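Local atomic coordinates of ribonucleoside-diphosphate reductase, alpha chain (Actinobacillus ureae ATCC 25976, PDB entry 6DQX), a protein that probably reduces ribonucleoside diphosphates to deoxyribonucleotides, as the catalytic subunit of a class Id ribonucleotide reductase. Residues P102-G111 against S282-L292; V119-I130 against D329-H337. One frame throughout, in Å; residues are numbered along the deposited sequence.

Contact 1 (P102-G111 against S282-L292); sequences PISCFGSYIG and SSNDESFVCCL
Ser282 sets its CB 3.7 Å from Gly107 O, and its OG binds a water that also reaches Ser108 O weakly. Ser283 and Asn284 pass alongside Tyr109, whose CB lies 3.6 Å from Ser283 O. Ser283 OG accepts from Asp285 N, an ST turn that brings the chain round. The amide of Asn284 stands almost perpendicular to the phenol ring, ND2 meeting CE2 of Tyr109 at the ring edge (3.3 Å), while a second water takes a hydrogen bond from ND2; the Tyr109 hydroxyl is bound by Asp140. A third water ties Ser287 OG and Glu286 O to Tyr109 N. Ser287 CB rests near CE1 of Phe106, its hydroxyl going on to Glu123. At Phe288 the strands pair antiparallel: Phe288 O receives Gly107 N at 2.8 Å, and the return bond is weak. With CG held between its own N and carbonyl carbon (chi1 67°), the Phe288 ring folds back over the partner strand, where Gly107 CA sits above its centre in a CH-pi contact (3.5 Å to the centroid) and Cys105 SG lies at its edge. Val289 points to the sheet face that carries Phe106, where CG1 meets Ile103 CD1 (3.6 Å) and Phe106 CD2. Cys290 O accepts from Ser104 N (2.9 Å), and its CB touches Cys105 SG. Leu292 CD2 ends the row on Ser104 CB. Two sound backbone bonds hold these barrel-domain strands, waters bridge both ends, and Phe288, Val289 and Cys105 pack between; the buried Cys290 N has no partner in the model.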
ATOM      1  N   PRO A 102      14.648  16.922   7.534  1.00 18.42           N
ATOM      2  CA  PRO A 102      15.167  17.083   8.908  1.00 16.48           C
ATOM      3  C   PRO A 102      14.124  16.888  10.026  1.00 16.94           C
ATOM      4  O   PRO A 102      14.426  17.207  11.187  1.00 16.31           O
ATOM      5  CB  PRO A 102      15.696  18.524   8.860  1.00 16.73           C
ATOM      6  CG  PRO A 102      14.648  19.215   8.062  1.00 16.58           C
ATOM      7  CD  PRO A 102      14.301  18.231   6.950  1.00 17.67           C
ATOM      8  N   ILE A 103      12.933  16.369   9.706  1.00 15.29           N
ATOM      9  CA  ILE A 103      11.848  16.165  10.685  1.00 15.91           C
ATOM     10  C   ILE A 103      11.987  14.807  11.389  1.00 15.87           C
ATOM     11  O   ILE A 103      12.584  13.896  10.841  1.00 16.32           O
ATOM     12  CB  ILE A 103      10.428  16.322  10.092  1.00 15.74           C
ATOM     13  CG1 ILE A 103      10.245  15.467   8.823  1.00 16.07           C
ATOM     14  CG2 ILE A 103      10.145  17.798   9.756  1.00 15.71           C
ATOM     15  CD1 ILE A 103       8.817  15.142   8.454  1.00 16.78           C
ATOM     16  N   SER A 104      11.450  14.713  12.607  1.00 15.83           N
ATOM     17  CA  SER A 104      11.541  13.488  13.468  1.00 16.56           C
ATOM     18  C   SER A 104      10.193  12.805  13.767  1.00 17.02           C
ATOM     19  O   SER A 104      10.141  11.820  14.509  1.00 19.67           O
ATOM     20  CB  SER A 104      12.251  13.844  14.801  1.00 16.94           C
ATOM     21  OG  SER A 104      13.652  14.025  14.573  1.00 16.25           O
ATOM     22  N   CYS A 105       9.113  13.305  13.195  1.00 16.70           N
ATOM     23  CA  CYS A 105       7.827  12.615  13.269  1.00 16.49           C
ATOM     24  C   CYS A 105       6.969  13.000  12.061  1.00 16.55           C
ATOM     25  O   CYS A 105       7.208  14.022  11.392  1.00 17.16           O
ATOM     26  CB  CYS A 105       7.103  12.916  14.612  1.00 16.37           C
ATOM     27  SG  CYS A 105       6.494  14.618  14.741  1.00 16.57           S
ATOM     28  N   PHE A 106       5.953  12.186  11.817  1.00 15.51           N
ATOM     29  CA  PHE A 106       4.995  12.397  10.738  1.00 15.76           C
ATOM     30  C   PHE A 106       3.719  11.647  11.139  1.00 15.62           C
ATOM     31  O   PHE A 106       3.718  10.405  11.244  1.00 15.94           O
ATOM     32  CB  PHE A 106       5.570  11.885   9.414  1.00 16.17           C
ATOM     33  CG  PHE A 106       4.795  12.311   8.202  1.00 17.44           C
ATOM     34  CD1 PHE A 106       3.543  11.780   7.932  1.00 18.69           C
ATOM     35  CD2 PHE A 106       5.318  13.255   7.322  1.00 18.42           C
ATOM     36  CE1 PHE A 106       2.816  12.175   6.819  1.00 19.49           C
ATOM     37  CE2 PHE A 106       4.596  13.652   6.199  1.00 18.96           C
ATOM     38  CZ  PHE A 106       3.335  13.126   5.955  1.00 19.24           C
ATOM     39  N   GLY A 107       2.666  12.396  11.424  1.00 14.00           N
ATOM     40  CA  GLY A 107       1.430  11.842  11.973  1.00 13.39           C
ATOM     41  C   GLY A 107       0.232  12.145  11.137  1.00 14.08           C
ATOM     42  O   GLY A 107      -0.112  13.309  10.962  1.00 13.10           O
ATOM     43  N   SER A 108      -0.403  11.098  10.606  1.00 15.02           N
ATOM     44  CA  SER A 108      -1.534  11.253   9.688  1.00 15.51           C
ATOM     45  C   SER A 108      -2.862  10.876  10.333  1.00 15.36           C
ATOM     46  O   SER A 108      -2.941   9.979  11.202  1.00 15.99           O
ATOM     47  CB  SER A 108      -1.349  10.415   8.422  1.00 17.01           C
ATOM     48  OG  SER A 108      -0.050  10.583   7.896  1.00 21.20           O
ATOM     49  N   TYR A 109      -3.900  11.559   9.886  1.00 14.39           N
ATOM     50  CA  TYR A 109      -5.272  11.234  10.222  1.00 14.06           C
ATOM     51  C   TYR A 109      -5.835  10.437   9.042  1.00 14.70           C
ATOM     52  O   TYR A 109      -5.758  10.891   7.904  1.00 14.76           O
ATOM     53  CB  TYR A 109      -6.076  12.509  10.427  1.00 14.68           C
ATOM     54  CG  TYR A 109      -7.543  12.281  10.571  1.00 14.88           C
ATOM     55  CD1 TYR A 109      -8.104  11.973  11.800  1.00 15.17           C
ATOM     56  CD2 TYR A 109      -8.387  12.352   9.438  1.00 15.57           C
ATOM     57  CE1 TYR A 109      -9.471  11.747  11.912  1.00 16.66           C
ATOM     58  CE2 TYR A 109      -9.730  12.099   9.544  1.00 15.66           C
ATOM     59  CZ  TYR A 109     -10.266  11.811  10.774  1.00 17.12           C
ATOM     60  OH  TYR A 109     -11.627  11.590  10.864  1.00 19.78           O
ATOM     61  N   ILE A 110      -6.378   9.260   9.322  1.00 14.29           N
ATOM     62  CA  ILE A 110      -6.978   8.415   8.256  1.00 15.27           C
ATOM     63  C   ILE A 110      -8.489   8.621   8.187  1.00 16.36           C
ATOM     64  O   ILE A 110      -9.225   8.142   9.040  1.00 17.10           O
ATOM     65  CB  ILE A 110      -6.657   6.923   8.461  1.00 14.77           C
ATOM     66  CG1 ILE A 110      -5.142   6.730   8.603  1.00 14.71           C
ATOM     67  CG2 ILE A 110      -7.196   6.110   7.249  1.00 15.12           C
ATOM     68  CD1 ILE A 110      -4.666   5.319   8.868  1.00 15.01           C
ATOM     69  N   GLY A 111      -8.970   9.363   7.183  1.00 18.17           N
ATOM     70  CA  GLY A 111     -10.409   9.522   7.006  1.00 18.79           C
ATOM     71  C   GLY A 111     -11.069   8.218   6.584  1.00 19.73           C
ATOM     72  O   GLY A 111     -10.423   7.338   6.022  1.00 17.93           O
ATOM     73  N   SER A 282      -3.871  16.374  13.982  1.00 12.75           N
ATOM     74  CA  SER A 282      -3.876  15.931  12.584  1.00 12.98           C
ATOM     75  C   SER A 282      -5.328  15.944  12.116  1.00 13.19           C
ATOM     76  O   SER A 282      -6.250  15.931  12.929  1.00 12.27           O
ATOM     77  CB  SER A 282      -3.233  14.558  12.447  1.00 13.19           C
ATOM     78  OG  SER A 282      -3.796  13.644  13.356  1.00 13.13           O
ATOM     79  N   SER A 283      -5.533  16.036  10.798  1.00 14.34           N
ATOM     80  CA  SER A 283      -6.896  16.169  10.261  1.00 14.62           C
ATOM     81  C   SER A 283      -6.906  15.690   8.818  1.00 15.31           C
ATOM     82  O   SER A 283      -5.881  15.332   8.277  1.00 13.81           O
ATOM     83  CB  SER A 283      -7.315  17.637  10.268  1.00 15.59           C
ATOM     84  OG  SER A 283      -6.474  18.347   9.401  1.00 16.29           O
ATOM     85  N   ASN A 284      -8.073  15.753   8.186  1.00 18.30           N
ATOM     86  CA  ASN A 284      -8.208  15.474   6.744  1.00 21.19           C
ATOM     87  C   ASN A 284      -7.231  16.268   5.853  1.00 20.80           C
ATOM     88  O   ASN A 284      -6.762  15.737   4.837  1.00 22.63           O
ATOM     89  CB  ASN A 284      -9.663  15.757   6.281  1.00 24.21           C
ATOM     90  CG  ASN A 284     -10.667  14.738   6.794  1.00 28.87           C
ATOM     91  OD1 ASN A 284     -11.702  15.101   7.379  1.00 34.76           O
ATOM     92  ND2 ASN A 284     -10.379  13.457   6.584  1.00 31.92           N
ATOM     93  N   ASP A 285      -6.883  17.496   6.252  1.00 17.98           N
ATOM     94  CA  ASP A 285      -6.013  18.370   5.469  1.00 19.14           C
ATOM     95  C   ASP A 285      -4.570  18.569   5.987  1.00 17.05           C
ATOM     96  O   ASP A 285      -3.754  19.114   5.258  1.00 16.19           O
ATOM     97  CB  ASP A 285      -6.677  19.753   5.260  1.00 21.93           C
ATOM     98  CG  ASP A 285      -7.025  20.462   6.573  1.00 24.97           C
ATOM     99  OD1 ASP A 285      -8.128  20.199   7.110  1.00 29.15           O
ATOM    100  OD2 ASP A 285      -6.229  21.296   7.071  1.00 26.41           O
ATOM    101  N   GLU A 286      -4.269  18.116   7.214  1.00 14.95           N
ATOM    102  CA  GLU A 286      -2.967  18.326   7.836  1.00 14.60           C
ATOM    103  C   GLU A 286      -2.429  17.064   8.518  1.00 13.27           C
ATOM    104  O   GLU A 286      -3.133  16.431   9.266  1.00 13.70           O
ATOM    105  CB  GLU A 286      -3.071  19.447   8.862  1.00 15.25           C
ATOM    106  CG  GLU A 286      -3.120  20.835   8.233  1.00 15.86           C
ATOM    107  CD  GLU A 286      -3.086  21.958   9.267  1.00 17.42           C
ATOM    108  OE1 GLU A 286      -3.710  21.843  10.339  1.00 16.69           O
ATOM    109  OE2 GLU A 286      -2.449  22.989   9.002  1.00 19.07           O
ATOM    110  N   SER A 287      -1.170  16.752   8.263  1.00 12.87           N
ATOM    111  CA  SER A 287      -0.452  15.665   8.966  1.00 12.47           C
ATOM    112  C   SER A 287       0.624  16.364   9.820  1.00 12.51           C
ATOM    113  O   SER A 287       1.406  17.168   9.308  1.00 12.27           O
ATOM    114  CB  SER A 287       0.193  14.722   7.976  1.00 12.58           C
ATOM    115  OG  SER A 287      -0.835  14.055   7.266  1.00 13.12           O
ATOM    116  N   PHE A 288       0.645  16.092  11.121  1.00 11.61           N
ATOM    117  CA  PHE A 288       1.635  16.772  11.968  1.00 11.73           C
ATOM    118  C   PHE A 288       3.045  16.335  11.655  1.00 12.43           C
ATOM    119  O   PHE A 288       3.293  15.166  11.332  1.00 13.48           O
ATOM    120  CB  PHE A 288       1.293  16.692  13.462  1.00 10.76           C
ATOM    121  CG  PHE A 288       1.369  15.311  14.083  1.00 10.44           C
ATOM    122  CD1 PHE A 288       2.579  14.687  14.320  1.00 10.88           C
ATOM    123  CD2 PHE A 288       0.209  14.680  14.511  1.00 11.02           C
ATOM    124  CE1 PHE A 288       2.624  13.429  14.954  1.00 10.68           C
ATOM    125  CE2 PHE A 288       0.253  13.434  15.135  1.00 10.67           C
ATOM    126  CZ  PHE A 288       1.450  12.820  15.344  1.00 10.60           C
ATOM    127  N   VAL A 289       3.961  17.306  11.698  1.00 13.03           N
ATOM    128  CA  VAL A 289       5.383  17.071  11.690  1.00 13.27           C
ATOM    129  C   VAL A 289       6.028  17.963  12.744  1.00 14.43           C
ATOM    130  O   VAL A 289       5.481  18.996  13.127  1.00 13.61           O
ATOM    131  CB  VAL A 289       6.023  17.318  10.311  1.00 13.79           C
ATOM    132  CG1 VAL A 289       5.490  16.329   9.288  1.00 14.50           C
ATOM    133  CG2 VAL A 289       5.752  18.733   9.806  1.00 13.91           C
ATOM    134  N   CYS A 290       7.231  17.583  13.150  1.00 15.19           N
ATOM    135  CA  CYS A 290       7.957  18.332  14.186  1.00 16.60           C
ATOM    136  C   CYS A 290       9.438  18.005  14.064  1.00 17.61           C
ATOM    137  O   CYS A 290       9.808  16.980  13.508  1.00 18.83           O
ATOM    138  CB  CYS A 290       7.421  17.922  15.559  1.00 17.08           C
ATOM    139  SG  CYS A 290       7.836  19.038  16.908  1.00 19.42           S
ATOM    140  N   CYS A 291      10.291  18.872  14.568  1.00 17.90           N
ATOM    141  CA  CYS A 291      11.713  18.578  14.599  1.00 18.30           C
ATOM    142  C   CYS A 291      12.179  18.708  16.020  1.00 17.97           C
ATOM    143  O   CYS A 291      11.496  19.306  16.860  1.00 18.23           O
ATOM    144  CB  CYS A 291      12.496  19.487  13.693  1.00 20.60           C
ATOM    145  SG  CYS A 291      12.289  21.217  14.067  1.00 22.88           S
ATOM    146  N   LEU A 292      13.323  18.132  16.292  1.00 15.82           N
ATOM    147  CA  LEU A 292      13.800  18.072  17.660  1.00 16.03           C
ATOM    148  C   LEU A 292      15.276  18.264  17.746  1.00 14.19           C
ATOM    149  O   LEU A 292      16.018  18.025  16.799  1.00 13.08           O
ATOM    150  CB  LEU A 292      13.384  16.768  18.330  1.00 18.20           C
ATOM    151  CG  LEU A 292      14.052  15.437  18.029  1.00 20.18           C
ATOM    152  CD1 LEU A 292      15.343  15.245  18.817  1.00 21.02           C
ATOM    153  CD2 LEU A 292      13.117  14.261  18.329  1.00 21.82           C
TER
HETATM  154  O   HOH W   1      14.388  16.539  13.876  1.00 12.47           O
HETATM  155  O   HOH W   2      -2.444  11.334  13.657  1.00 16.91           O
HETATM  156  O   HOH W   3      -3.369  13.707   8.105  1.00 15.95           O
HETATM  157  O   HOH W   4      -8.271  12.026   5.765  1.00 29.29           O

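Contact 2 (V119-I130 against D329-H337); sequences VTTAEVGMMSKI and DMPFLDRAH
Glu123 OE2 receives Arg335 NE at 3.0 Å and a water at 2.6 Å, with Ser287 OG as a further partner. Its sister oxygen OE1 takes Arg335 NH2 at 2.8 Å, completing a side-on salt bridge with one nitrogen to each oxygen, and also binds Ser108 OG. Both bonds are straight and lie in the guanidinium plane, yet they meet the carboxylate from above its own plane, the two planes being 41° apart. NH2 also reaches Thr120 OG1 (3.1 Å), which is itself bonded to Glu116 O, and Val119 CG1 covers one guanidinium face. The water on OE2 also donates to Phe332 O and accepts from Arg335 N, bracing the turn to the acid. Ala122 CB lies over one face of the Phe332 ring, 3.6 Å from its centroid. Met126 CG, set beside the backbone N (chi1 -67°), lies 3.7 Å from Phe332 CD2. Leu333 CD2 approaches Met127 SD, while Ile130 CD1 and Met330 CE meet tip to tip. The type II turn from Met330 to Leu333 leads into helix 334-343 and packs on helix 114-130, with strand 105-109 touching both helices; Val119 and Phe332 also pack against Phe332 and Val119 of the second subunit.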
ATOM      1  N   VAL A 119      -4.278   8.076   0.426  1.00 17.01           N
ATOM      2  CA  VAL A 119      -3.476   9.279   0.699  1.00 17.65           C
ATOM      3  C   VAL A 119      -2.457   8.990   1.820  1.00 16.97           C
ATOM      4  O   VAL A 119      -1.263   9.235   1.662  1.00 16.05           O
ATOM      5  CB  VAL A 119      -4.346  10.491   1.080  1.00 19.00           C
ATOM      6  CG1 VAL A 119      -3.503  11.615   1.675  1.00 19.68           C
ATOM      7  CG2 VAL A 119      -5.137  11.004  -0.130  1.00 19.29           C
ATOM      8  N   THR A 120      -2.946   8.399   2.898  1.00 17.03           N
ATOM      9  CA  THR A 120      -2.099   8.044   4.041  1.00 17.45           C
ATOM     10  C   THR A 120      -1.082   6.956   3.685  1.00 16.50           C
ATOM     11  O   THR A 120       0.069   7.046   4.073  1.00 15.69           O
ATOM     12  CB  THR A 120      -2.943   7.633   5.261  1.00 17.83           C
ATOM     13  OG1 THR A 120      -3.949   8.613   5.477  1.00 18.10           O
ATOM     14  CG2 THR A 120      -2.057   7.485   6.526  1.00 18.10           C
ATOM     15  N   THR A 121      -1.496   5.966   2.883  1.00 15.73           N
ATOM     16  CA  THR A 121      -0.594   4.924   2.419  1.00 15.78           C
ATOM     17  C   THR A 121       0.613   5.500   1.663  1.00 15.49           C
ATOM     18  O   THR A 121       1.762   5.121   1.921  1.00 16.50           O
ATOM     19  CB  THR A 121      -1.366   3.877   1.541  1.00 15.36           C
ATOM     20  OG1 THR A 121      -2.409   3.301   2.327  1.00 16.15           O
ATOM     21  CG2 THR A 121      -0.491   2.770   1.090  1.00 15.93           C
ATOM     22  N   ALA A 122       0.347   6.429   0.745  1.00 14.76           N
ATOM     23  CA  ALA A 122       1.403   7.040  -0.030  1.00 15.58           C
ATOM     24  C   ALA A 122       2.298   7.927   0.865  1.00 15.78           C
ATOM     25  O   ALA A 122       3.499   7.948   0.661  1.00 16.38           O
ATOM     26  CB  ALA A 122       0.818   7.839  -1.194  1.00 15.64           C
ATOM     27  N   GLU A 123       1.728   8.621   1.848  1.00 17.03           N
ATOM     28  CA  GLU A 123       2.546   9.414   2.823  1.00 16.85           C
ATOM     29  C   GLU A 123       3.526   8.528   3.535  1.00 17.22           C
ATOM     30  O   GLU A 123       4.738   8.797   3.519  1.00 17.56           O
ATOM     31  CB  GLU A 123       1.678  10.105   3.866  1.00 18.63           C
ATOM     32  CG  GLU A 123       0.884  11.311   3.408  1.00 19.53           C
ATOM     33  CD  GLU A 123      -0.048  11.813   4.504  1.00 20.32           C
ATOM     34  OE1 GLU A 123      -0.583  10.990   5.273  1.00 19.03           O
ATOM     35  OE2 GLU A 123      -0.273  13.032   4.608  1.00 20.66           O
ATOM     36  N   VAL A 124       3.001   7.445   4.119  1.00 16.24           N
ATOM     37  CA  VAL A 124       3.815   6.481   4.841  1.00 17.65           C
ATOM     38  C   VAL A 124       4.896   5.837   3.959  1.00 18.08           C
ATOM     39  O   VAL A 124       6.054   5.667   4.377  1.00 17.66           O
ATOM     40  CB  VAL A 124       2.942   5.425   5.556  1.00 17.61           C
ATOM     41  CG1 VAL A 124       3.807   4.350   6.213  1.00 17.82           C
ATOM     42  CG2 VAL A 124       2.042   6.073   6.599  1.00 17.95           C
ATOM     43  N   GLY A 125       4.547   5.493   2.719  1.00 17.67           N
ATOM     44  CA  GLY A 125       5.536   5.010   1.799  1.00 16.74           C
ATOM     45  C   GLY A 125       6.673   5.969   1.550  1.00 16.13           C
ATOM     46  O   GLY A 125       7.837   5.586   1.644  1.00 16.32           O
ATOM     47  N   MET A 126       6.339   7.223   1.239  1.00 16.87           N
ATOM     48  CA  MET A 126       7.350   8.217   0.941  1.00 17.42           C
ATOM     49  C   MET A 126       8.220   8.490   2.170  1.00 18.88           C
ATOM     50  O   MET A 126       9.446   8.618   2.042  1.00 18.48           O
ATOM     51  CB  MET A 126       6.732   9.539   0.469  1.00 19.24           C
ATOM     52  CG  MET A 126       6.031   9.476  -0.882  1.00 21.30           C
ATOM     53  SD  MET A 126       7.118   8.856  -2.165  1.00 24.41           S
ATOM     54  CE  MET A 126       8.393  10.087  -2.231  1.00 23.95           C
ATOM     55  N   MET A 127       7.592   8.574   3.336  1.00 18.54           N
ATOM     56  CA  MET A 127       8.344   8.797   4.594  1.00 19.99           C
ATOM     57  C   MET A 127       9.156   7.598   5.069  1.00 21.72           C
ATOM     58  O   MET A 127      10.219   7.779   5.667  1.00 22.48           O
ATOM     59  CB  MET A 127       7.409   9.263   5.704  1.00 20.58           C
ATOM     60  CG  MET A 127       6.864  10.658   5.483  1.00 21.32           C
ATOM     61  SD  MET A 127       8.158  11.884   5.231  1.00 23.34           S
ATOM     62  CE  MET A 127       9.143  11.682   6.710  1.00 23.20           C
ATOM     63  N   SER A 128       8.692   6.381   4.803  1.00 21.99           N
ATOM     64  CA  SER A 128       9.504   5.178   5.096  1.00 22.73           C
ATOM     65  C   SER A 128      10.794   5.112   4.270  1.00 24.18           C
ATOM     66  O   SER A 128      11.790   4.558   4.728  1.00 25.14           O
ATOM     67  CB  SER A 128       8.690   3.901   4.868  1.00 21.87           C
ATOM     68  OG  SER A 128       7.529   3.895   5.684  1.00 23.16           O
ATOM     69  N   LYS A 129      10.771   5.653   3.051  1.00 23.11           N
ATOM     70  CA  LYS A 129      11.981   5.766   2.242  1.00 24.83           C
ATOM     71  C   LYS A 129      12.894   6.847   2.810  1.00 25.82           C
ATOM     72  O   LYS A 129      14.090   6.641   2.891  1.00 28.86           O
ATOM     73  CB  LYS A 129      11.661   6.123   0.781  1.00 25.48           C
ATOM     74  CG  LYS A 129      12.870   6.321  -0.129  1.00 27.13           C
ATOM     75  CD  LYS A 129      13.707   5.039  -0.236  1.00 30.59           C
ATOM     76  CE  LYS A 129      14.604   5.031  -1.479  1.00 32.81           C
ATOM     77  NZ  LYS A 129      15.154   3.670  -1.783  1.00 34.81           N
ATOM     78  N   ILE A 130      12.313   7.990   3.146  1.00 25.50           N
ATOM     79  CA  ILE A 130      13.063   9.189   3.560  1.00 28.73           C
ATOM     80  C   ILE A 130      13.568   9.060   5.010  1.00 30.49           C
ATOM     81  O   ILE A 130      14.689   9.505   5.333  1.00 27.66           O
ATOM     82  CB  ILE A 130      12.186  10.458   3.387  1.00 30.17           C
ATOM     83  CG1 ILE A 130      11.936  10.710   1.889  1.00 32.48           C
ATOM     84  CG2 ILE A 130      12.833  11.675   4.045  1.00 31.22           C
ATOM     85  CD1 ILE A 130      10.768  11.636   1.552  1.00 34.05           C
ATOM     86  N   ASP A 329       7.341  20.840  -3.004  1.00 24.38           N
ATOM     87  CA  ASP A 329       7.173  20.183  -4.301  1.00 29.12           C
ATOM     88  C   ASP A 329       7.409  18.680  -4.180  1.00 30.37           C
ATOM     89  O   ASP A 329       7.730  18.018  -5.177  1.00 30.67           O
ATOM     90  CB  ASP A 329       8.134  20.811  -5.324  1.00 33.50           C
ATOM     91  CG  ASP A 329       9.584  20.875  -4.828  1.00 38.24           C
ATOM     92  OD1 ASP A 329       9.888  20.370  -3.719  1.00 41.25           O
ATOM     93  OD2 ASP A 329      10.423  21.460  -5.543  1.00 45.22           O
ATOM     94  N   MET A 330       7.252  18.128  -2.974  1.00 28.10           N
ATOM     95  CA  MET A 330       7.500  16.707  -2.768  1.00 31.32           C
ATOM     96  C   MET A 330       6.201  15.959  -2.907  1.00 30.38           C
ATOM     97  O   MET A 330       5.215  16.234  -2.186  1.00 27.80           O
ATOM     98  CB  MET A 330       8.195  16.390  -1.444  1.00 33.26           C
ATOM     99  CG  MET A 330       9.694  16.550  -1.563  1.00 35.08           C
ATOM    100  SD  MET A 330      10.622  16.436  -0.019  1.00 38.77           S
ATOM    101  CE  MET A 330      10.498  14.680   0.250  1.00 39.10           C
ATOM    102  N   PRO A 331       6.179  15.008  -3.862  1.00 33.09           N
ATOM    103  CA  PRO A 331       4.942  14.275  -4.061  1.00 31.05           C
ATOM    104  C   PRO A 331       4.502  13.607  -2.767  1.00 27.19           C
ATOM    105  O   PRO A 331       5.373  13.007  -2.098  1.00 24.28           O
ATOM    106  CB  PRO A 331       5.306  13.217  -5.110  1.00 34.25           C
ATOM    107  CG  PRO A 331       6.798  13.150  -5.162  1.00 34.45           C
ATOM    108  CD  PRO A 331       7.325  14.434  -4.612  1.00 34.13           C
ATOM    109  N   PHE A 332       3.201  13.793  -2.447  1.00 21.95           N
ATOM    110  CA  PHE A 332       2.419  13.107  -1.403  1.00 21.51           C
ATOM    111  C   PHE A 332       2.542  13.710   0.005  1.00 22.74           C
ATOM    112  O   PHE A 332       1.811  13.302   0.901  1.00 23.80           O
ATOM    113  CB  PHE A 332       2.713  11.603  -1.342  1.00 20.25           C
ATOM    114  CG  PHE A 332       2.324  10.865  -2.588  1.00 20.73           C
ATOM    115  CD1 PHE A 332       1.007  10.861  -3.006  1.00 21.32           C
ATOM    116  CD2 PHE A 332       3.265  10.152  -3.320  1.00 20.90           C
ATOM    117  CE1 PHE A 332       0.626  10.169  -4.151  1.00 21.61           C
ATOM    118  CE2 PHE A 332       2.880   9.448  -4.461  1.00 21.72           C
ATOM    119  CZ  PHE A 332       1.566   9.462  -4.868  1.00 21.34           C
ATOM    120  N   LEU A 333       3.414  14.701   0.164  1.00 22.06           N
ATOM    121  CA  LEU A 333       3.644  15.343   1.464  1.00 22.56           C
ATOM    122  C   LEU A 333       2.877  16.676   1.642  1.00 22.73           C
ATOM    123  O   LEU A 333       3.180  17.458   2.575  1.00 21.31           O
ATOM    124  CB  LEU A 333       5.134  15.544   1.637  1.00 21.82           C
ATOM    125  CG  LEU A 333       6.008  14.277   1.566  1.00 23.11           C
ATOM    126  CD1 LEU A 333       7.399  14.600   2.073  1.00 23.88           C
ATOM    127  CD2 LEU A 333       5.423  13.096   2.322  1.00 23.87           C
ATOM    128  N   ASP A 334       1.852  16.915   0.822  1.00 21.49           N
ATOM    129  CA  ASP A 334       1.122  18.206   0.867  1.00 22.09           C
ATOM    130  C   ASP A 334       0.467  18.480   2.232  1.00 19.36           C
ATOM    131  O   ASP A 334       0.388  19.636   2.644  1.00 17.38           O
ATOM    132  CB  ASP A 334       0.075  18.361  -0.250  1.00 25.64           C
ATOM    133  CG  ASP A 334      -0.912  17.216  -0.305  1.00 31.96           C
ATOM    134  OD1 ASP A 334      -0.467  16.038  -0.327  1.00 38.45           O
ATOM    135  OD2 ASP A 334      -2.137  17.484  -0.366  1.00 38.46           O
ATOM    136  N   ARG A 335       0.022  17.433   2.928  1.00 16.00           N
ATOM    137  CA  ARG A 335      -0.671  17.634   4.212  1.00 15.83           C
ATOM    138  C   ARG A 335       0.322  18.058   5.284  1.00 15.11           C
ATOM    139  O   ARG A 335      -0.038  18.848   6.157  1.00 14.95           O
ATOM    140  CB  ARG A 335      -1.433  16.386   4.667  1.00 16.40           C
ATOM    141  CG  ARG A 335      -2.567  16.002   3.727  1.00 16.79           C
ATOM    142  CD  ARG A 335      -3.634  15.182   4.394  1.00 17.58           C
ATOM    143  NE  ARG A 335      -3.135  13.854   4.736  1.00 18.54           N
ATOM    144  CZ  ARG A 335      -3.882  12.844   5.172  1.00 19.24           C
ATOM    145  NH1 ARG A 335      -5.176  12.993   5.389  1.00 19.34           N
ATOM    146  NH2 ARG A 335      -3.312  11.675   5.444  1.00 20.40           N
ATOM    147  N   ALA A 336       1.536  17.510   5.221  1.00 14.66           N
ATOM    148  CA  ALA A 336       2.613  17.861   6.158  1.00 14.49           C
ATOM    149  C   ALA A 336       3.182  19.242   5.832  1.00 15.12           C
ATOM    150  O   ALA A 336       3.498  20.031   6.730  1.00 13.70           O
ATOM    151  CB  ALA A 336       3.701  16.833   6.131  1.00 14.03           C
ATOM    152  N   HIS A 337       3.336  19.523   4.545  1.00 14.77           N
ATOM    153  CA  HIS A 337       3.776  20.867   4.122  1.00 15.34           C
ATOM    154  C   HIS A 337       2.838  21.934   4.662  1.00 15.15           C
ATOM    155  O   HIS A 337       3.315  22.957   5.224  1.00 17.02           O
ATOM    156  CB  HIS A 337       3.855  20.941   2.598  1.00 15.21           C
ATOM    157  CG  HIS A 337       4.145  22.310   2.078  1.00 15.39           C
ATOM    158  ND1 HIS A 337       5.415  22.813   2.022  1.00 16.37           N
ATOM    159  CD2 HIS A 337       3.330  23.291   1.644  1.00 15.73           C
ATOM    160  CE1 HIS A 337       5.374  24.048   1.555  1.00 15.82           C
ATOM    161  NE2 HIS A 337       4.123  24.356   1.307  1.00 16.03           N
TER
HETATM  162  O   HOH W   5      -0.500  11.285  -0.019  1.00 20.14           O
HETATM  163  O   HOH W   6       0.946  14.784   3.090  1.00 31.97           O

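Contacts 1 and 2 have centres about 10 Å apart and their segments alternate along the chain: strand 105-109 leads into helix 114-130, and strand 288-296 is followed, after helix 308-327, by helix 334-343. Contact 1 lies within the mixed sheet of the barrel domain; contact 2 joins helices that pack on it. The two touch where Glu123 probably receives hydrogen bonds from Ser108 and Ser287, one from each segment of contact 1, and where Phe106 packs on Ala336. The Glu123-Arg335 pair therefore links both strand segments to both helices, and contact 2 carries this layer on to the second subunit.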